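PDB 1YSJ: protein yxeP from Bacillus subtilis, which probably catalyses the metal-dependent hydrolysis of N-acetylcysteine to acetate and cysteine, a step in using S-(2-succino)cysteine as a sulfur source. Local coordinates for residues Ala129-Ile132 and Gly133-Met136; Ser389-Phe392 and Ala393-Val397; His31-Leu34 and Ile35-Arg39. The protein carries 1 engineered substitution. All coordinates share one frame; numbering follows the deposited sequence.

Contact 1: residues Ala129-Ile132 and Gly133-Met136; sequences ASII and GTAM
S130 O receives the amide of T134 at 2.9 Å from T134 N, with the donor in the carbonyl plane and an N-H...O angle of 157°. The next bond along is held differently: A135 N reaches I131 O at 3.1 Å but stands 41° out of the carbonyl plane, away from a lone pair. T134 also brings its side chain back over the preceding turn, because OG1 is set beside its own backbone N (chi1 -61°). There I131 CD1 runs alongside OG1, 4.0 Å away, while the hydroxyl bonds to S389 O on helix 384-402, which satisfies a buried polar group. On another side of the helix, I132 and selenomethionine M136 lie side by side and point the same way. The extended chain of M136 beyond CG carries its terminal CE out to the I132 branch methyl CG2, which it meets at 3.5 Å. F151 and F153 of strand 148-154 lie against I131, and all the residues of this part of the helix are buried. These i to i+3 and i to i+4 contacts belong to the α-helix 124-139, which starts at the nickel ligand H124 in the α/β metal-binding domain of an M20 peptidase.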
loop_
_atom_site.group_PDB
_atom_site.type_symbol
_atom_site.label_atom_id
_atom_site.label_comp_id
_atom_site.label_asym_id
_atom_site.label_seq_id
_atom_site.Cartn_x
_atom_site.Cartn_y
_atom_site.Cartn_z
ATOM N N ALA A 129 -13.070 40.029 -6.182
ATOM C CA ALA A 129 -13.528 41.208 -6.927
ATOM C C ALA A 129 -14.945 41.647 -6.534
ATOM O O ALA A 129 -15.199 42.841 -6.391
ATOM C CB ALA A 129 -13.433 40.972 -8.425
ATOM N N SER A 130 -15.843 40.677 -6.342
ATOM C CA SER A 130 -17.219 40.932 -5.890
ATOM C C SER A 130 -17.271 41.652 -4.553
ATOM O O SER A 130 -17.970 42.657 -4.418
ATOM C CB SER A 130 -18.011 39.626 -5.776
ATOM O OG SER A 130 -18.286 39.074 -7.050
ATOM N N ILE A 131 -16.526 41.139 -3.575
ATOM C CA ILE A 131 -16.529 41.687 -2.216
ATOM C C ILE A 131 -15.773 43.026 -2.132
ATOM O O ILE A 131 -16.020 43.833 -1.226
ATOM C CB ILE A 131 -16.026 40.630 -1.170
ATOM C CG1 ILE A 131 -16.927 39.385 -1.165
ATOM C CG2 ILE A 131 -15.938 41.204 0.248
ATOM C CD1 ILE A 131 -18.427 39.668 -1.048
ATOM N N ILE A 132 -14.867 43.269 -3.080
ATOM C CA ILE A 132 -14.271 44.597 -3.213
ATOM C C ILE A 132 -15.353 45.548 -3.729
ATOM O O ILE A 132 -15.484 46.678 -3.240
ATOM C CB ILE A 132 -13.029 44.618 -4.142
ATOM C CG1 ILE A 132 -11.847 43.916 -3.477
ATOM C CG2 ILE A 132 -12.642 46.057 -4.492
ATOM C CD1 ILE A 132 -10.664 43.681 -4.405
ATOM N N GLY A 133 -16.128 45.073 -4.704
ATOM C CA GLY A 133 -17.307 45.796 -5.181
ATOM C C GLY A 133 -18.240 46.190 -4.049
ATOM O O GLY A 133 -18.624 47.358 -3.932
ATOM N N THR A 134 -18.590 45.213 -3.213
ATOM C CA THR A 134 -19.441 45.431 -2.042
ATOM C C THR A 134 -18.903 46.560 -1.167
ATOM O O THR A 134 -19.652 47.461 -0.776
ATOM C CB THR A 134 -19.580 44.140 -1.203
ATOM O OG1 THR A 134 -20.175 43.116 -2.003
ATOM C CG2 THR A 134 -20.457 44.370 0.028
ATOM N N ALA A 135 -17.603 46.511 -0.878
ATOM C CA ALA A 135 -16.948 47.527 -0.058
ATOM C C ALA A 135 -17.059 48.910 -0.698
ATOM O O ALA A 135 -17.343 49.895 -0.016
ATOM C CB ALA A 135 -15.494 47.153 0.198
HETATM N N MSE A 136 -16.865 48.967 -2.015
HETATM C CA MSE A 136 -16.969 50.219 -2.764
HETATM C C MSE A 136 -18.377 50.811 -2.747
HETATM O O MSE A 136 -18.535 52.023 -2.602
HETATM C CB MSE A 136 -16.470 50.035 -4.198
HETATM C CG MSE A 136 -14.961 49.883 -4.283
HETATM SE SE MSE A 136 -14.292 49.522 -6.076
HETATM C CE MSE A 136 -12.383 49.355 -5.653
#

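Contact 2: residues Ser389-Phe392 and Ala393-Val397; sequences SQYF and AELAV
L395 brings its CD2 methyl against two neighbouring aromatic side chains of the same helix, 4.1 Å from Y391 CE2 and equally 4.1 Å from F392 CD2. The methyl meets each ring obliquely. L395 and F392 run side by side, whereas the L395 and Y391 side chains cross. CG of L395 is anti to its backbone N (chi1 -178°), which turns the branch back along the helix toward both rings. The two rings also meet each other: Y391 CD2 sits 3.7 Å above the plane of the F392 ring, offset toward its rim, while F392 CD1 lies in plane at the Y391 edge, and the ring planes are close to perpendicular. This apolar group forms the tight, buried part of the contact. Y391 OH is satisfied at its far end by A328 O.

The looser part lies on the partly exposed side, with Q390 and E394. Little more than the backbone joins them, through E394 N to Q390 O at 3.0 Å. From there E394 bends at chi2 (63°) and carries its carboxylate away from the preceding turn to form salt bridges with R334 and R141, one through each oxygen. Two guanidinium groups would probably keep this carboxylate ionised and hold its rotation. By contrast, the shortest backbone bond lies on the apolar side, from L395 N to Y391 O at 2.8 Å.

The two sides place helix 384-402 among several elements. L395 and Y391 rest on A331 of helix 325-334, and F392 touches I131 and T134 of helix 124-139 and V363 and M365 of strand 360-366. Further along, A396 and V397 lean on L138, near the end of helix 124-139.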
loop_
_atom_site.group_PDB
_atom_site.type_symbol
_atom_site.label_atom_id
_atom_site.label_comp_id
_atom_site.label_asym_id
_atom_site.label_seq_id
_atom_site.Cartn_x
_atom_site.Cartn_y
_atom_site.Cartn_z
ATOM N N SER A 389 -21.851 41.696 -5.749
ATOM C CA SER A 389 -21.413 42.918 -5.068
ATOM C C SER A 389 -22.608 43.652 -4.466
ATOM O O SER A 389 -22.562 44.080 -3.306
ATOM C CB SER A 389 -20.606 43.827 -6.003
ATOM O OG SER A 389 -21.303 44.085 -7.205
ATOM N N GLN A 390 -23.679 43.754 -5.253
ATOM C CA GLN A 390 -24.932 44.379 -4.827
ATOM C C GLN A 390 -25.633 43.586 -3.725
ATOM O O GLN A 390 -26.168 44.173 -2.777
ATOM C CB GLN A 390 -25.886 44.548 -6.014
ATOM C CG GLN A 390 -25.397 45.473 -7.120
ATOM C CD GLN A 390 -26.466 45.751 -8.174
ATOM O OE1 GLN A 390 -26.423 46.775 -8.861
ATOM N NE2 GLN A 390 -27.434 44.846 -8.299
ATOM N N TYR A 391 -25.631 42.260 -3.856
ATOM C CA TYR A 391 -26.291 41.384 -2.891
ATOM C C TYR A 391 -25.750 41.548 -1.471
ATOM O O TYR A 391 -26.521 41.706 -0.522
ATOM C CB TYR A 391 -26.182 39.915 -3.316
ATOM C CG TYR A 391 -26.855 38.966 -2.353
ATOM C CD1 TYR A 391 -28.244 38.825 -2.343
ATOM C CD2 TYR A 391 -26.105 38.221 -1.437
ATOM C CE1 TYR A 391 -28.873 37.959 -1.450
ATOM C CE2 TYR A 391 -26.721 37.350 -0.543
ATOM C CZ TYR A 391 -28.107 37.226 -0.557
ATOM O OH TYR A 391 -28.731 36.369 0.319
ATOM N N PHE A 392 -24.428 41.500 -1.336
ATOM C CA PHE A 392 -23.783 41.582 -0.034
ATOM C C PHE A 392 -23.802 42.992 0.545
ATOM O O PHE A 392 -23.766 43.163 1.765
ATOM C CB PHE A 392 -22.362 41.017 -0.095
ATOM C CG PHE A 392 -22.316 39.520 -0.046
ATOM C CD1 PHE A 392 -22.356 38.767 -1.218
ATOM C CD2 PHE A 392 -22.261 38.856 1.174
ATOM C CE1 PHE A 392 -22.331 37.378 -1.172
ATOM C CE2 PHE A 392 -22.227 37.457 1.233
ATOM C CZ PHE A 392 -22.265 36.720 0.064
ATOM N N ALA A 393 -23.869 43.996 -0.327
ATOM C CA ALA A 393 -24.058 45.377 0.107
ATOM C C ALA A 393 -25.449 45.561 0.714
ATOM O O ALA A 393 -25.598 46.210 1.752
ATOM C CB ALA A 393 -23.841 46.338 -1.051
ATOM N N GLU A 394 -26.461 44.972 0.079
ATOM C CA GLU A 394 -27.828 45.093 0.572
ATOM C C GLU A 394 -28.055 44.220 1.803
ATOM O O GLU A 394 -28.747 44.631 2.738
ATOM C CB GLU A 394 -28.841 44.765 -0.528
ATOM C CG GLU A 394 -30.222 45.367 -0.296
ATOM C CD GLU A 394 -30.223 46.898 -0.280
ATOM O OE1 GLU A 394 -29.454 47.521 -1.051
ATOM O OE2 GLU A 394 -31.008 47.476 0.505
ATOM N N LEU A 395 -27.457 43.031 1.800
ATOM C CA LEU A 395 -27.494 42.127 2.948
ATOM C C LEU A 395 -26.891 42.775 4.195
ATOM O O LEU A 395 -27.480 42.708 5.273
ATOM C CB LEU A 395 -26.780 40.810 2.625
ATOM C CG LEU A 395 -26.751 39.715 3.696
ATOM C CD1 LEU A 395 -28.151 39.176 3.988
ATOM C CD2 LEU A 395 -25.822 38.593 3.282
ATOM N N ALA A 396 -25.731 43.410 4.037
ATOM C CA ALA A 396 -25.061 44.114 5.137
ATOM C C ALA A 396 -25.954 45.171 5.789
ATOM O O ALA A 396 -26.049 45.232 7.019
ATOM C CB ALA A 396 -23.763 44.740 4.655
ATOM N N VAL A 397 -26.605 45.989 4.960
ATOM C CA VAL A 397 -27.529 47.023 5.430
ATOM C C VAL A 397 -28.722 46.413 6.182
ATOM O O VAL A 397 -29.105 46.899 7.251
ATOM C CB VAL A 397 -28.026 47.922 4.263
ATOM C CG1 VAL A 397 -29.106 48.896 4.730
ATOM C CG2 VAL A 397 -26.859 48.681 3.635
#

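Contact 3: residues His31-Leu34 and Ile35-Arg39; sequences HTRL and INMRR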
loop_
_atom_site.group_PDB
_atom_site.type_symbol
_atom_site.label_atom_id
_atom_site.label_comp_id
_atom_site.label_asym_id
_atom_site.label_seq_id
_atom_site.Cartn_x
_atom_site.Cartn_y
_atom_site.Cartn_z
ATOM N N HIS A 31 -18.986 48.336 -13.307
ATOM C CA HIS A 31 -18.964 46.919 -13.678
ATOM C C HIS A 31 -17.646 46.521 -14.351
ATOM O O HIS A 31 -17.032 45.525 -13.964
ATOM C CB HIS A 31 -20.172 46.552 -14.551
ATOM C CG HIS A 31 -20.271 45.090 -14.869
ATOM N ND1 HIS A 31 -19.949 44.103 -13.960
ATOM C CD2 HIS A 31 -20.675 44.448 -15.992
ATOM C CE1 HIS A 31 -20.138 42.917 -14.513
ATOM N NE2 HIS A 31 -20.579 43.099 -15.746
ATOM N N THR A 32 -17.220 47.309 -15.341
ATOM C CA THR A 32 -15.924 47.131 -16.013
ATOM C C THR A 32 -14.766 47.144 -15.008
ATOM O O THR A 32 -13.800 46.389 -15.146
ATOM C CB THR A 32 -15.705 48.217 -17.096
ATOM O OG1 THR A 32 -16.726 48.103 -18.095
ATOM C CG2 THR A 32 -14.340 48.078 -17.765
ATOM N N ARG A 33 -14.884 47.997 -13.993
ATOM C CA ARG A 33 -13.910 48.080 -12.910
ATOM C C ARG A 33 -13.863 46.785 -12.092
ATOM O O ARG A 33 -12.798 46.388 -11.613
ATOM C CB ARG A 33 -14.237 49.275 -12.011
ATOM C CG ARG A 33 -13.205 49.570 -10.940
ATOM C CD ARG A 33 -13.637 50.740 -10.078
ATOM N NE ARG A 33 -12.577 51.132 -9.154
ATOM C CZ ARG A 33 -12.621 52.199 -8.364
ATOM N NH1 ARG A 33 -13.677 53.001 -8.375
ATOM N NH2 ARG A 33 -11.598 52.464 -7.565
ATOM N N LEU A 34 -15.015 46.134 -11.940
ATOM C CA LEU A 34 -15.094 44.837 -11.262
ATOM C C LEU A 34 -14.515 43.720 -12.127
ATOM O O LEU A 34 -13.789 42.858 -11.634
ATOM C CB LEU A 34 -16.544 44.501 -10.896
ATOM C CG LEU A 34 -17.281 45.350 -9.855
ATOM C CD1 LEU A 34 -18.704 44.845 -9.699
ATOM C CD2 LEU A 34 -16.560 45.310 -8.521
ATOM N N ILE A 35 -14.854 43.744 -13.416
ATOM C CA ILE A 35 -14.352 42.779 -14.388
ATOM C C ILE A 35 -12.823 42.845 -14.475
ATOM O O ILE A 35 -12.147 41.814 -14.400
ATOM C CB ILE A 35 -15.025 42.977 -15.780
ATOM C CG1 ILE A 35 -16.452 42.416 -15.762
ATOM C CG2 ILE A 35 -14.217 42.313 -16.892
ATOM C CD1 ILE A 35 -17.347 42.934 -16.877
ATOM N N ASN A 36 -12.287 44.058 -14.599
ATOM C CA ASN A 36 -10.842 44.250 -14.688
ATOM C C ASN A 36 -10.062 43.771 -13.467
ATOM O O ASN A 36 -8.952 43.262 -13.610
ATOM C CB ASN A 36 -10.500 45.705 -15.035
ATOM C CG ASN A 36 -10.683 46.009 -16.516
ATOM O OD1 ASN A 36 -10.763 47.171 -16.918
ATOM N ND2 ASN A 36 -10.750 44.960 -17.337
HETATM N N MSE A 37 -10.641 43.925 -12.279
HETATM C CA MSE A 37 -10.029 43.405 -11.053
HETATM C C MSE A 37 -10.058 41.879 -11.017
HETATM O O MSE A 37 -9.057 41.246 -10.688
HETATM C CB MSE A 37 -10.699 43.985 -9.808
HETATM C CG MSE A 37 -10.335 45.443 -9.541
HETATM SE SE MSE A 37 -11.033 46.100 -7.841
HETATM C CE MSE A 37 -12.940 46.025 -8.229
ATOM N N ARG A 38 -11.206 41.300 -11.364
ATOM C CA ARG A 38 -11.354 39.849 -11.471
ATOM C C ARG A 38 -10.305 39.253 -12.410
ATOM O O ARG A 38 -9.675 38.246 -12.088
ATOM C CB ARG A 38 -12.762 39.482 -11.961
ATOM C CG ARG A 38 -13.053 37.978 -12.020
ATOM C CD ARG A 38 -12.727 37.373 -13.385
ATOM N NE ARG A 38 -12.750 35.911 -13.360
ATOM C CZ ARG A 38 -13.165 35.141 -14.366
ATOM N NH1 ARG A 38 -13.149 33.821 -14.241
ATOM N NH2 ARG A 38 -13.609 35.685 -15.491
ATOM N N ARG A 39 -10.133 39.884 -13.567
ATOM C CA ARG A 39 -9.250 39.366 -14.608
ATOM C C ARG A 39 -7.775 39.542 -14.287
ATOM O O ARG A 39 -6.963 38.693 -14.648
ATOM C CB ARG A 39 -9.580 39.995 -15.949
ATOM C CG ARG A 39 -10.926 39.584 -16.473
ATOM C CD ARG A 39 -11.153 40.184 -17.827
ATOM N NE ARG A 39 -12.485 39.864 -18.326
ATOM C CZ ARG A 39 -12.874 40.057 -19.580
ATOM N NH1 ARG A 39 -12.025 40.562 -20.468
ATOM N NH2 ARG A 39 -14.110 39.739 -19.944
#
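H31 and I35, one turn apart in the α-helix 28-43, meet through a CH-pi contact, a worked example of i to i+4 pairing on a helix of the α/β metal-binding domain of the M20 fold. The I35 methyl CD1 stands over one face of the imidazole, 3.6 Å from the H31 ring centroid and 20° off the ring normal. It is offset toward the rim, with NE2 the ring atom nearest to it. CG of H31 is anti to the backbone N (chi1 -175°), which swings the ring forward along the helix until it crosses the isoleucine. An alanine at this position would remove the imidazole and is likely to leave I35 CD1 without the flat surface it rests on, opening a gap beside L385 of helix 384-402, which touches both side chains.

Among purely apolar contacts, the L34 and M37 side chains cross, and the terminal methyl CE of the selenomethionine M37 lies 3.7 Å from L34 CD2. M37 faces I132 and M136 of helix 124-139.

Backbone bonds run under these side chains. N36 N meets T32 O at 2.8 Å, while the link from M37 N to R33 O, at 3.3 Å, is weak.

Charged groups extend from the helix to partners in other parts of the chain. R38 leaves the turn through a bend at chi2 and forms salt bridges with D125, the residue after the nickel ligand H124, and with E382; this ties the helix to chain close to the metal site. R33 pairs with E65 beyond helix 52-64.

The bend of M37 at chi3 (-66°) has a further result: it folds the methyl back over the preceding turn, bringing M37 CE to 3.4 Å from R33 O.

From the N terminus the chain passes first through contact 3, then contact 1, and only near its C-terminal end through contact 2. Each pairs adjoining turns of one helix, so none closes a long loop; they follow in series, without nesting or crossing. In space, helix 124-139 stands between the other two. L34 CD2 of contact 3 packs 3.5 Å from G133 CA of contact 1, where no side chain intervenes, and the T134 CG2 methyl lies 3.5 Å from A393 N of contact 2. Contacts 2 and 3 meet more sparingly, L34 CD1 lying 3.7 Å from S389 OG. Together they tie the first and last helices of the chain to the one that begins at nickel ligand H124.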